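PDB 3VSF: ricin B lectin, which is an exo-beta-1,3-galactanase, probably cleaving the glycosidic links of beta-1,3-galactan with its family 43 hydrolase domain, and carries a ricin-type lectin domain that binds galactose. Local coordinates for residues V41-T46 / Y341-I346; N259-A264 / S282-S287. All blocks are in the same frame, centred on the assembly; numbering follows the deposited sequence.

Both contacts are partly buried, and one segment of each reaches the lectin domain, Y341 touching S439 and Y285 touching N440; their centres lie about 18 Å apart, without touching. Contact 1 joins the first modelled strand to strand 343-347, far along the chain, with regular ladder bonds and aliphatic packing. Contact 2 is local and smaller: the approach to strand 261-266 in the fourth blade meets the loop leading into the fifth, and a threonine hydroxyl supplies its hydrogen bond in place of a ladder. They share neighbours. Side chains of both rest on strand 322-330 of the fifth blade, and Y340 bonds to D342 of contact 1 while its ring meets Y285 of contact 2.

Contact 1 (V41-T46 / Y341-I346); sequences VIVNGT and YDSVKI
I42 and I346 meet through their terminal methyls, CD1 to CD1 at 3.5 Å, the two chains crossing obliquely rather than lying alongside. With chi1 at -52°, CG1 of I42 stands beside its own backbone N, which carries CD1 diagonally toward I346, two residues beyond its ladder partner V344. V344 occupies the same face as I42, and its CG2 lies 3.8 Å from the ND2 of N44. I353 covers V344 and I346 from the next strand, while W325 and F48 close over I42. On the reverse face V41 crosses K345 at about a right angle: its CG2 touches CG of K345 at 4.2 Å, and its other methyl, CG1, reaches the CB of S343. Y356 packs against V41 and S343 on this face, whereas K345 is exposed.

The backbones form an antiparallel ladder, in which strand 41-43 is the edge of a small three-stranded sheet with 343-347 and 352-355. This sheet ties the N-terminal segment to the chain leaving the fifth propeller blade for the ricin-type lectin domain. I42 and V344 are the hydrogen-bonded pair, N of I42 to O of V344 at 2.7 Å and N of V344 to O of I42 at 2.9 Å, both in the carbonyl plane.

Beyond the ladder, N44 turns its amide across to the other segment. Its ND2 gives a weak bond to O of Y341 (2.8 Å, 129° at the hydrogen), while OD1 accepts from the backbone N of W325 in the fifth blade, so both ends of the buried amide are used.

Contact 2 (N259-A264 / S282-S287); sequences NQAKYA and STTYRS
T284 reaches across to N259 with its hydroxyl, OG1 donating to the backbone O of N259 at 2.6 Å, nearly along the C=O axis. The bond ties the entry to strand 261-266, in the fourth blade of the five-bladed beta-propeller of family 43, to the loop that crosses to the innermost strand of the fifth blade. Chi1 of T284 is -44°, which places OG1 beside its backbone N, while CG2, anti to that N, also borders A261, 3.8 Å from its CB. Next to this, Q260 curls its side chain past S282, with OE1 3.4 Å from the CA of S282.

Both partners are held from behind. N259 points its amide away from the loop, OD1 accepting from N of G252 and ND2 donating to OG1 of T254, while the backbone O faces T284. On the loop side, T284, Y285 and R286 follow one another with left-handed backbone angles, and the tight curve is braced by N281, whose OD1 accepts from N of both T283 and Y285. An ST motif adds to this, OG1 of T283 taking N of R286 at 3.2 Å, and OG of S287 donates back to O of T284 at 2.8 Å.

Farther out, R309 bonds to the carbonyls of Y285 and R286, and the Y285 side chain touches N440, a galactose-binding residue of the lectin domain. Back at the first shell, the bent side chain of Q260 is held by a nearly straight bond, NE2 to O of A261 at 2.9 Å and 176°, with that oxygen in the plane of the amide.

Contact 1 (V41-T46 / Y341-I346)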
loop_
_atom_site.group_PDB
_atom_site.type_symbol
_atom_site.label_atom_id
_atom_site.label_comp_id
_atom_site.label_asym_id
_atom_site.label_seq_id
_atom_site.Cartn_x
_atom_site.Cartn_y
_atom_site.Cartn_z
ATOM N N VAL A 41 -4.725 -16.254 0.243
ATOM C CA VAL A 41 -4.214 -15.396 1.306
ATOM C C VAL A 41 -2.723 -15.109 1.142
ATOM O O VAL A 41 -1.932 -16.012 0.868
ATOM C CB VAL A 41 -4.466 -16.017 2.694
ATOM C CG1 VAL A 41 -3.836 -15.163 3.783
ATOM C CG2 VAL A 41 -5.959 -16.185 2.933
ATOM N N ILE A 42 -2.352 -13.844 1.316
ATOM C CA ILE A 42 -0.967 -13.415 1.181
ATOM C C ILE A 42 -0.391 -12.999 2.531
ATOM O O ILE A 42 -1.080 -12.387 3.344
ATOM C CB ILE A 42 -0.844 -12.225 0.214
ATOM C CG1 ILE A 42 -1.546 -12.535 -1.110
ATOM C CG2 ILE A 42 0.613 -11.877 -0.018
ATOM C CD1 ILE A 42 -1.503 -11.394 -2.100
ATOM N N VAL A 43 0.875 -13.331 2.760
ATOM C CA VAL A 43 1.551 -12.958 3.996
ATOM C C VAL A 43 2.587 -11.869 3.740
ATOM O O VAL A 43 3.625 -12.122 3.134
ATOM C CB VAL A 43 2.246 -14.168 4.645
ATOM C CG1 VAL A 43 2.872 -13.770 5.974
ATOM C CG2 VAL A 43 1.257 -15.306 4.836
ATOM N N ASN A 44 2.299 -10.657 4.202
ATOM C CA ASN A 44 3.203 -9.529 4.007
ATOM C C ASN A 44 4.500 -9.673 4.793
ATOM O O ASN A 44 4.587 -10.466 5.731
ATOM C CB ASN A 44 2.511 -8.213 4.368
ATOM C CG ASN A 44 1.388 -7.866 3.412
ATOM O OD1 ASN A 44 1.463 -8.152 2.218
ATOM N ND2 ASN A 44 0.337 -7.246 3.935
ATOM N N GLY A 45 5.510 -8.901 4.402
ATOM C CA GLY A 45 6.810 -8.959 5.046
ATOM C C GLY A 45 7.565 -10.223 4.688
ATOM O O GLY A 45 8.485 -10.630 5.398
ATOM N N THR A 46 7.173 -10.846 3.581
ATOM C CA THR A 46 7.813 -12.074 3.122
ATOM C C THR A 46 8.096 -12.017 1.624
ATOM O O THR A 46 7.728 -11.057 0.947
ATOM C CB THR A 46 6.937 -13.311 3.403
ATOM O OG1 THR A 46 5.838 -13.344 2.483
ATOM C CG2 THR A 46 6.407 -13.284 4.829
ATOM N N TYR A 341 -2.477 -5.104 7.101
ATOM C CA TYR A 341 -2.903 -6.417 7.552
ATOM C C TYR A 341 -1.734 -7.380 7.412
ATOM O O TYR A 341 -1.157 -7.507 6.333
ATOM C CB TYR A 341 -4.087 -6.911 6.720
ATOM C CG TYR A 341 -5.264 -5.963 6.692
ATOM C CD1 TYR A 341 -5.644 -5.261 7.828
ATOM C CD2 TYR A 341 -5.993 -5.767 5.525
ATOM C CE1 TYR A 341 -6.721 -4.392 7.804
ATOM C CE2 TYR A 341 -7.069 -4.901 5.492
ATOM C CZ TYR A 341 -7.429 -4.217 6.633
ATOM O OH TYR A 341 -8.500 -3.353 6.600
ATOM N N ASP A 342 -1.374 -8.051 8.502
ATOM C CA ASP A 342 -0.268 -8.999 8.468
ATOM C C ASP A 342 -0.559 -10.104 7.459
ATOM O O ASP A 342 0.355 -10.739 6.932
ATOM C CB ASP A 342 -0.021 -9.589 9.857
ATOM C CG ASP A 342 1.365 -10.186 9.997
ATOM O OD1 ASP A 342 2.303 -9.436 10.341
ATOM O OD2 ASP A 342 1.517 -11.403 9.762
ATOM N N SER A 343 -1.843 -10.325 7.194
ATOM C CA SER A 343 -2.279 -11.283 6.184
ATOM C C SER A 343 -3.465 -10.713 5.411
ATOM O O SER A 343 -4.410 -10.194 6.004
ATOM C CB SER A 343 -2.662 -12.615 6.832
ATOM O OG SER A 343 -1.557 -13.193 7.505
ATOM N N VAL A 344 -3.408 -10.808 4.087
ATOM C CA VAL A 344 -4.448 -10.242 3.236
ATOM C C VAL A 344 -5.127 -11.308 2.384
ATOM O O VAL A 344 -4.463 -12.152 1.787
ATOM C CB VAL A 344 -3.876 -9.150 2.308
ATOM C CG1 VAL A 344 -4.946 -8.648 1.350
ATOM C CG2 VAL A 344 -3.305 -8.004 3.127
ATOM N N LYS A 345 -6.455 -11.267 2.333
ATOM C CA LYS A 345 -7.212 -12.187 1.493
ATOM C C LYS A 345 -7.652 -11.492 0.210
ATOM O O LYS A 345 -8.158 -10.370 0.244
ATOM C CB LYS A 345 -8.432 -12.729 2.239
ATOM C CG LYS A 345 -9.143 -13.858 1.508
ATOM C CD LYS A 345 -10.629 -13.579 1.354
ATOM C CE LYS A 345 -11.319 -14.697 0.589
ATOM N NZ LYS A 345 -12.769 -14.423 0.385
ATOM N N ILE A 346 -7.454 -12.162 -0.920
ATOM C CA ILE A 346 -7.796 -11.588 -2.216
ATOM C C ILE A 346 -8.651 -12.533 -3.056
ATOM O O ILE A 346 -8.332 -13.712 -3.201
ATOM C CB ILE A 346 -6.533 -11.218 -3.019
ATOM C CG1 ILE A 346 -5.676 -10.219 -2.241
ATOM C CG2 ILE A 346 -6.910 -10.652 -4.378
ATOM C CD1 ILE A 346 -4.454 -9.744 -2.998
#

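Contact 2 (N259-A264 / S282-S287)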
loop_
_atom_site.group_PDB
_atom_site.type_symbol
_atom_site.label_atom_id
_atom_site.label_comp_id
_atom_site.label_asym_id
_atom_site.label_seq_id
_atom_site.Cartn_x
_atom_site.Cartn_y
_atom_site.Cartn_z
ATOM N N ASN A 259 9.808 5.335 4.939
ATOM C CA ASN A 259 9.396 6.656 5.401
ATOM C C ASN A 259 7.896 6.893 5.257
ATOM O O ASN A 259 7.156 6.011 4.827
ATOM C CB ASN A 259 10.166 7.743 4.656
ATOM C CG ASN A 259 10.059 7.600 3.152
ATOM O OD1 ASN A 259 8.995 7.810 2.574
ATOM N ND2 ASN A 259 11.164 7.242 2.511
ATOM N N GLN A 260 7.458 8.095 5.617
ATOM C CA GLN A 260 6.047 8.453 5.553
ATOM C C GLN A 260 5.573 8.646 4.116
ATOM O O GLN A 260 5.977 9.594 3.443
ATOM C CB GLN A 260 5.784 9.729 6.357
ATOM C CG GLN A 260 4.346 10.221 6.293
ATOM C CD GLN A 260 3.381 9.293 7.004
ATOM O OE1 GLN A 260 3.465 9.102 8.218
ATOM N NE2 GLN A 260 2.459 8.707 6.249
ATOM N N ALA A 261 4.716 7.743 3.652
ATOM C CA ALA A 261 4.123 7.874 2.327
ATOM C C ALA A 261 3.015 8.919 2.354
ATOM O O ALA A 261 2.358 9.111 3.375
ATOM C CB ALA A 261 3.582 6.537 1.853
ATOM N N LYS A 262 2.812 9.595 1.229
ATOM C CA LYS A 262 1.784 10.624 1.135
ATOM C C LYS A 262 1.014 10.511 -0.176
ATOM O O LYS A 262 1.419 9.782 -1.081
ATOM C CB LYS A 262 2.405 12.016 1.263
ATOM C CG LYS A 262 3.158 12.241 2.565
ATOM C CD LYS A 262 3.702 13.657 2.656
ATOM C CE LYS A 262 4.456 13.875 3.957
ATOM N NZ LYS A 262 4.946 15.274 4.085
ATOM N N TYR A 263 -0.097 11.232 -0.273
ATOM C CA TYR A 263 -0.906 11.216 -1.483
ATOM C C TYR A 263 -1.537 12.576 -1.752
ATOM O O TYR A 263 -1.620 13.422 -0.861
ATOM C CB TYR A 263 -1.994 10.140 -1.397
ATOM C CG TYR A 263 -3.136 10.480 -0.462
ATOM C CD1 TYR A 263 -3.101 10.104 0.875
ATOM C CD2 TYR A 263 -4.252 11.170 -0.919
ATOM C CE1 TYR A 263 -4.145 10.410 1.732
ATOM C CE2 TYR A 263 -5.299 11.480 -0.070
ATOM C CZ TYR A 263 -5.240 11.097 1.254
ATOM O OH TYR A 263 -6.279 11.404 2.101
ATOM N N ALA A 264 -1.979 12.776 -2.987
ATOM C CA ALA A 264 -2.660 14.003 -3.374
ATOM C C ALA A 264 -3.672 13.700 -4.468
ATOM O O ALA A 264 -3.614 12.648 -5.105
ATOM C CB ALA A 264 -1.659 15.041 -3.844
ATOM N N SER A 282 4.338 6.029 9.827
ATOM C CA SER A 282 5.549 6.816 9.614
ATOM C C SER A 282 6.566 6.099 8.730
ATOM O O SER A 282 7.522 6.710 8.255
ATOM C CB SER A 282 6.194 7.184 10.952
ATOM O OG SER A 282 6.735 6.038 11.588
ATOM N N THR A 283 6.363 4.803 8.516
ATOM C CA THR A 283 7.287 4.013 7.711
ATOM C C THR A 283 6.565 3.266 6.595
ATOM O O THR A 283 7.114 2.333 6.007
ATOM C CB THR A 283 8.055 2.993 8.572
ATOM O OG1 THR A 283 7.136 2.032 9.109
ATOM C CG2 THR A 283 8.778 3.692 9.712
ATOM N N THR A 284 5.338 3.684 6.307
ATOM C CA THR A 284 4.499 2.996 5.332
ATOM C C THR A 284 4.532 1.491 5.585
ATOM O O THR A 284 4.551 0.691 4.649
ATOM C CB THR A 284 4.939 3.293 3.885
ATOM O OG1 THR A 284 5.206 4.693 3.740
ATOM C CG2 THR A 284 3.850 2.886 2.899
ATOM N N TYR A 285 4.552 1.117 6.861
ATOM C CA TYR A 285 4.556 -0.285 7.261
ATOM C C TYR A 285 5.821 -0.988 6.782
ATOM O O TYR A 285 5.766 -2.100 6.253
ATOM C CB TYR A 285 3.308 -0.990 6.729
ATOM C CG TYR A 285 2.030 -0.240 7.030
ATOM C CD1 TYR A 285 1.862 0.423 8.237
ATOM C CD2 TYR A 285 1.003 -0.177 6.101
ATOM C CE1 TYR A 285 0.701 1.117 8.517
ATOM C CE2 TYR A 285 -0.164 0.515 6.371
ATOM C CZ TYR A 285 -0.309 1.159 7.581
ATOM O OH TYR A 285 -1.466 1.850 7.855
ATOM N N ARG A 286 6.959 -0.329 6.978
ATOM C CA ARG A 286 8.253 -0.857 6.554
ATOM C C ARG A 286 8.262 -1.247 5.080
ATOM O O ARG A 286 8.623 -2.372 4.729
ATOM C CB ARG A 286 8.670 -2.049 7.419
ATOM C CG ARG A 286 9.027 -1.683 8.849
ATOM C CD ARG A 286 10.013 -2.679 9.438
ATOM N NE ARG A 286 9.440 -4.016 9.579
ATOM C CZ ARG A 286 10.159 -5.131 9.644
ATOM N NH1 ARG A 286 11.483 -5.074 9.570
ATOM N NH2 ARG A 286 9.557 -6.306 9.776
ATOM N N SER A 287 7.866 -0.315 4.221
ATOM C CA SER A 287 7.872 -0.556 2.785
ATOM C C SER A 287 7.911 0.752 2.006
ATOM O O SER A 287 7.745 1.832 2.573
ATOM C CB SER A 287 6.639 -1.362 2.370
ATOM O OG SER A 287 5.497 -0.528 2.280
#